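Local structure of CalG4 (Micromonospora echinospora, 3IA7) at residues 254-257 against 258-261; 165-168 against 169-173. The protein is a protein of the GT-B structural clan, built from two Rossmann-like domains that face each other, with a C-terminal domain of the erythromycin biosynthesis protein CIII-like family. All blocks are in the same frame, centred on the assembly; numbering follows the deposited sequence.

The two interactions lie on opposite sides of the chain's centre, about 60 Å apart between their centres and about 46 Å between nearest atoms. Interaction 2 comes first along the chain. It closes the helix 159-170, which belongs to the half built on the parallel sheet that includes strands 6-10 and 105-109. Interaction 1 takes in the end of helix 246-256 and leads into strand 262-266 of the second parallel sheet. They therefore share no helix, strand or sheet. Each is a local contact at the C-terminal end of a helix, one in each half of this two-domain GT-B architecture. Neither is touched by the other chain of the assembly.

Interaction 1. Residues 254-257 against 258-261; sequences QAFA and DTPW
Phe256 and Trp261 meet across the type II beta turn that runs from Phe256 to Thr259. The turn links helix 246-256 to strand 262-266, a helix-to-strand connection of the Rossmann-like C-terminal domain. The packed side is aromatic. The edge of Phe256 points at the face of Trp261 in a T-shaped stack, with ring planes at 62°. The Phe256 centroid lies 4.9 Å from that of the five-membered ring of Trp261. CD1 of Phe256 makes the closest touch, 3.6 Å from CG of Trp261. In both residues CG stands anti to the carbonyl carbon, beside the backbone N (chi1 -59° in Phe256). Together with the backbone turn, this brings the two rings into contact. Both side chains also touch Val360 of helix 353-365 and Leu234 of strand 233-237. Trp261 NE1 is hydrogen-bonded to Glu361.

The other side is looser. Asp258 sits at the outer corner of the turn and is exposed. Its carboxylate makes no hydrogen bond across the two segments. Ala257 is partly exposed.

Thr259 joins the two sides. Its backbone N makes only a weak bond to Phe256 O, at 3.2 Å. Its hydroxyl adds a shorter one to the same oxygen, which also receives ND2 of Asn282. Thr259 OG1 is also an acceptor, taking the N-H of Trp261 at 3.2 Å to form an ST turn. As donor, Thr259 OG1 lies 2.7 Å from Phe256 O, tilted 26° from the carbonyl plane.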
ATOM      1  N   GLN A 254      15.859 -12.349  23.330  1.00 17.26           N
ATOM      2  CA  GLN A 254      16.607 -13.382  24.071  1.00 18.56           C
ATOM      3  C   GLN A 254      16.550 -14.750  23.357  1.00 17.61           C
ATOM      4  O   GLN A 254      17.571 -15.414  23.204  1.00 16.03           O
ATOM      5  CB  GLN A 254      16.138 -13.485  25.549  1.00 17.44           C
ATOM      6  CG  GLN A 254      16.560 -12.260  26.409  1.00 20.00           C
ATOM      7  CD  GLN A 254      15.674 -11.955  27.670  1.00 21.48           C
ATOM      8  OE1 GLN A 254      14.693 -12.652  27.991  1.00 25.63           O
ATOM      9  NE2 GLN A 254      16.038 -10.890  28.371  1.00 23.03           N
ATOM     10  N   ALA A 255      15.364 -15.116  22.872  1.00 17.58           N
ATOM     11  CA  ALA A 255      15.155 -16.376  22.168  1.00 17.80           C
ATOM     12  C   ALA A 255      16.106 -16.611  20.971  1.00 17.83           C
ATOM     13  O   ALA A 255      16.573 -17.713  20.770  1.00 19.29           O
ATOM     14  CB  ALA A 255      13.688 -16.510  21.734  1.00 16.64           C
ATOM     15  N   PHE A 256      16.417 -15.576  20.210  1.00 17.96           N
ATOM     16  CA  PHE A 256      17.228 -15.740  18.990  1.00 17.03           C
ATOM     17  C   PHE A 256      18.679 -15.187  19.060  1.00 17.26           C
ATOM     18  O   PHE A 256      19.424 -15.254  18.064  1.00 16.41           O
ATOM     19  CB  PHE A 256      16.458 -15.210  17.748  1.00 18.39           C
ATOM     20  CG  PHE A 256      15.129 -15.907  17.522  1.00 18.42           C
ATOM     21  CD1 PHE A 256      15.074 -17.111  16.790  1.00 19.19           C
ATOM     22  CD2 PHE A 256      13.954 -15.416  18.121  1.00 17.55           C
ATOM     23  CE1 PHE A 256      13.855 -17.795  16.621  1.00 18.13           C
ATOM     24  CE2 PHE A 256      12.729 -16.100  17.978  1.00 15.20           C
ATOM     25  CZ  PHE A 256      12.690 -17.275  17.220  1.00 16.49           C
ATOM     26  N   ALA A 257      19.072 -14.652  20.214  1.00 16.26           N
ATOM     27  CA  ALA A 257      20.475 -14.272  20.446  1.00 17.61           C
ATOM     28  C   ALA A 257      21.421 -15.468  20.191  1.00 18.30           C
ATOM     29  O   ALA A 257      21.150 -16.595  20.625  1.00 18.22           O
ATOM     30  CB  ALA A 257      20.673 -13.753  21.892  1.00 17.36           C
ATOM     31  N   ASP A 258      22.514 -15.239  19.471  1.00 19.49           N
ATOM     32  CA  ASP A 258      23.507 -16.311  19.217  1.00 20.04           C
ATOM     33  C   ASP A 258      22.850 -17.520  18.513  1.00 19.30           C
ATOM     34  O   ASP A 258      23.113 -18.682  18.859  1.00 19.84           O
ATOM     35  CB  ASP A 258      24.253 -16.757  20.513  1.00 21.48           C
ATOM     36  CG  ASP A 258      25.005 -15.612  21.205  1.00 26.33           C
ATOM     37  OD1 ASP A 258      25.977 -15.062  20.619  1.00 29.40           O
ATOM     38  OD2 ASP A 258      24.639 -15.269  22.360  1.00 30.49           O
ATOM     39  N   THR A 259      21.953 -17.229  17.569  1.00 18.96           N
ATOM     40  CA  THR A 259      21.418 -18.187  16.571  1.00 18.29           C
ATOM     41  C   THR A 259      21.599 -17.461  15.221  1.00 18.11           C
ATOM     42  O   THR A 259      21.763 -16.250  15.214  1.00 18.56           O
ATOM     43  CB  THR A 259      19.869 -18.424  16.698  1.00 18.69           C
ATOM     44  OG1 THR A 259      19.183 -17.236  16.293  1.00 18.29           O
ATOM     45  CG2 THR A 259      19.435 -18.818  18.122  1.00 18.55           C
ATOM     46  N   PRO A 260      21.535 -18.172  14.069  1.00 18.04           N
ATOM     47  CA  PRO A 260      21.716 -17.458  12.808  1.00 17.37           C
ATOM     48  C   PRO A 260      20.521 -16.582  12.417  1.00 16.20           C
ATOM     49  O   PRO A 260      20.571 -15.904  11.429  1.00 14.85           O
ATOM     50  CB  PRO A 260      21.837 -18.589  11.777  1.00 17.34           C
ATOM     51  CG  PRO A 260      22.176 -19.809  12.605  1.00 18.70           C
ATOM     52  CD  PRO A 260      21.366 -19.614  13.833  1.00 18.70           C
ATOM     53  N   TRP A 261      19.454 -16.594  13.191  1.00 16.05           N
ATOM     54  CA  TRP A 261      18.284 -15.809  12.791  1.00 15.86           C
ATOM     55  C   TRP A 261      18.561 -14.333  12.808  1.00 16.12           C
ATOM     56  O   TRP A 261      19.397 -13.863  13.570  1.00 15.97           O
ATOM     57  CB  TRP A 261      17.092 -16.080  13.696  1.00 15.43           C
ATOM     58  CG  TRP A 261      16.443 -17.432  13.469  1.00 18.31           C
ATOM     59  CD1 TRP A 261      16.834 -18.625  14.006  1.00 18.94           C
ATOM     60  CD2 TRP A 261      15.263 -17.696  12.709  1.00 16.84           C
ATOM     61  NE1 TRP A 261      15.979 -19.620  13.606  1.00 20.05           N
ATOM     62  CE2 TRP A 261      15.006 -19.080  12.810  1.00 21.26           C
ATOM     63  CE3 TRP A 261      14.392 -16.889  11.944  1.00 18.00           C
ATOM     64  CZ2 TRP A 261      13.916 -19.683  12.196  1.00 19.06           C
ATOM     65  CZ3 TRP A 261      13.312 -17.497  11.297  1.00 18.34           C
ATOM     66  CH2 TRP A 261      13.069 -18.869  11.450  1.00 17.73           C
TER

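Interaction 2. Residues 165-168 against 169-173; sequences LVDL and LGKYG
This is a local contact within the last turn of helix 159-170 and the Schellman motif that ends it, in the N-terminal half of the chain. Regular i to i+4 bonds run up to the end: Leu169 N to Leu165 O at 2.9 Å, Gly170 N to Val166 O, and Lys171 N to Asp167 O. Lys171 N also makes a weak bond to Leu168 O. Gly173, with positive phi, is the C-prime residue; its N bonds to Gly170 O, and Val174 N reaches back to Leu169 O.

On the exposed side, Asp167 and Lys171 form a long salt bridge, OD2 to NZ 3.5 Å. The lysine, extended beyond CG, crosses the aspartate at an angle, and its CE comes 3.3 Å from Asp167 OD2. A water donates to Asp167 OD2 at 2.7 Å and accepts a weak bond from Lys171 NZ.

The next pair along the helix, Leu168 and Tyr172, is apolar. Leu168 has CG anti to its N (chi1 174°), and its CD1 meets CE2 of Tyr172 at 3.9 Å. The ring turns its edge to the backbone, with CD2 3.3 Å from Leu168 O. Tyr172 OH is hydrogen-bonded to Glu95, and the ring makes a cation-pi contact with Arg122.

Leu165, Leu168 and Tyr172 pack on helices 75-98 and 113-123. Leu169 touches Leu118 of helix 113-123 and Tyr181 of helix 178-182.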
ATOM      1  N   LEU A 165     -34.277  -1.298  19.945  1.00 13.09           N
ATOM      2  CA  LEU A 165     -34.248  -1.639  18.538  1.00 13.83           C
ATOM      3  C   LEU A 165     -35.609  -1.725  17.852  1.00 12.72           C
ATOM      4  O   LEU A 165     -35.755  -1.249  16.707  1.00 12.41           O
ATOM      5  CB  LEU A 165     -33.378  -2.909  18.292  1.00 12.95           C
ATOM      6  CG  LEU A 165     -31.849  -2.705  18.445  1.00 13.63           C
ATOM      7  CD1 LEU A 165     -31.166  -4.005  18.253  1.00 15.21           C
ATOM      8  CD2 LEU A 165     -31.196  -1.669  17.478  1.00 14.91           C
ATOM      9  N   VAL A 166     -36.614  -2.301  18.536  1.00 13.07           N
ATOM     10  CA  VAL A 166     -37.952  -2.289  17.985  1.00 13.00           C
ATOM     11  C   VAL A 166     -38.404  -0.840  17.698  1.00 12.98           C
ATOM     12  O   VAL A 166     -38.983  -0.568  16.649  1.00 13.15           O
ATOM     13  CB  VAL A 166     -39.001  -2.980  18.925  1.00 13.04           C
ATOM     14  CG1 VAL A 166     -40.442  -2.722  18.452  1.00 14.69           C
ATOM     15  CG2 VAL A 166     -38.723  -4.474  18.977  1.00 12.60           C
ATOM     16  N   ASP A 167     -38.169   0.045  18.655  1.00 12.99           N
ATOM     17  CA  ASP A 167     -38.583   1.439  18.557  1.00 13.55           C
ATOM     18  C   ASP A 167     -37.887   2.118  17.373  1.00 12.46           C
ATOM     19  O   ASP A 167     -38.537   2.775  16.539  1.00 11.40           O
ATOM     20  CB  ASP A 167     -38.252   2.179  19.859  1.00 13.71           C
ATOM     21  CG  ASP A 167     -38.875   3.572  19.899  1.00 16.79           C
ATOM     22  OD1 ASP A 167     -40.101   3.696  20.071  1.00 20.83           O
ATOM     23  OD2 ASP A 167     -38.131   4.528  19.709  1.00 20.23           O
ATOM     24  N   LEU A 168     -36.570   1.922  17.289  1.00 11.62           N
ATOM     25  CA  LEU A 168     -35.745   2.552  16.230  1.00 11.85           C
ATOM     26  C   LEU A 168     -36.189   2.059  14.844  1.00 11.03           C
ATOM     27  O   LEU A 168     -36.416   2.844  13.933  1.00  9.91           O
ATOM     28  CB  LEU A 168     -34.238   2.246  16.467  1.00 12.13           C
ATOM     29  CG  LEU A 168     -33.268   2.727  15.368  1.00 12.51           C
ATOM     30  CD1 LEU A 168     -33.364   4.300  15.255  1.00 15.15           C
ATOM     31  CD2 LEU A 168     -31.825   2.301  15.593  1.00 13.39           C
ATOM     32  N   LEU A 169     -36.254   0.735  14.661  1.00 10.46           N
ATOM     33  CA  LEU A 169     -36.716   0.161  13.397  1.00 11.20           C
ATOM     34  C   LEU A 169     -38.083   0.672  12.991  1.00 10.75           C
ATOM     35  O   LEU A 169     -38.335   0.935  11.826  1.00 11.52           O
ATOM     36  CB  LEU A 169     -36.797  -1.372  13.524  1.00 11.92           C
ATOM     37  CG  LEU A 169     -35.449  -2.089  13.532  1.00 15.09           C
ATOM     38  CD1 LEU A 169     -35.685  -3.663  13.551  1.00 14.13           C
ATOM     39  CD2 LEU A 169     -34.590  -1.731  12.405  1.00 17.02           C
ATOM     40  N   GLY A 170     -38.997   0.768  13.952  1.00 11.06           N
ATOM     41  CA  GLY A 170     -40.347   1.255  13.686  1.00 12.01           C
ATOM     42  C   GLY A 170     -40.357   2.675  13.146  1.00 12.74           C
ATOM     43  O   GLY A 170     -41.207   3.025  12.328  1.00 13.23           O
ATOM     44  N   LYS A 171     -39.415   3.505  13.622  1.00 12.94           N
ATOM     45  CA  LYS A 171     -39.260   4.866  13.114  1.00 12.88           C
ATOM     46  C   LYS A 171     -38.858   4.935  11.630  1.00 12.81           C
ATOM     47  O   LYS A 171     -38.993   5.979  11.018  1.00 13.71           O
ATOM     48  CB  LYS A 171     -38.242   5.653  13.959  1.00 12.87           C
ATOM     49  CG  LYS A 171     -38.816   6.052  15.298  1.00  9.15           C
ATOM     50  CD  LYS A 171     -37.743   6.669  16.189  1.00  7.88           C
ATOM     51  CE  LYS A 171     -38.334   7.010  17.548  1.00  7.94           C
ATOM     52  NZ  LYS A 171     -37.321   7.725  18.431  1.00 11.03           N
ATOM     53  N   TYR A 172     -38.385   3.821  11.080  1.00 12.25           N
ATOM     54  CA  TYR A 172     -37.974   3.705   9.683  1.00 13.07           C
ATOM     55  C   TYR A 172     -38.944   2.821   8.869  1.00 13.41           C
ATOM     56  O   TYR A 172     -38.642   2.411   7.741  1.00 13.61           O
ATOM     57  CB  TYR A 172     -36.537   3.189   9.583  1.00 11.93           C
ATOM     58  CG  TYR A 172     -35.521   4.233   9.979  1.00 13.60           C
ATOM     59  CD1 TYR A 172     -34.881   4.996   9.006  1.00 12.71           C
ATOM     60  CD2 TYR A 172     -35.286   4.544  11.332  1.00 10.77           C
ATOM     61  CE1 TYR A 172     -33.967   6.023   9.354  1.00 10.75           C
ATOM     62  CE2 TYR A 172     -34.381   5.574  11.688  1.00  9.75           C
ATOM     63  CZ  TYR A 172     -33.732   6.301  10.676  1.00 11.58           C
ATOM     64  OH  TYR A 172     -32.825   7.308  10.984  1.00 12.18           O
ATOM     65  N   GLY A 173     -40.092   2.527   9.475  1.00 13.90           N
ATOM     66  CA  GLY A 173     -41.164   1.776   8.832  1.00 14.26           C
ATOM     67  C   GLY A 173     -40.829   0.287   8.770  1.00 14.50           C
ATOM     68  O   GLY A 173     -41.440  -0.422   7.979  1.00 13.67           O
TER
HETATM   69  O   HOH W   1     -35.483   4.864  19.076  1.00 45.50           O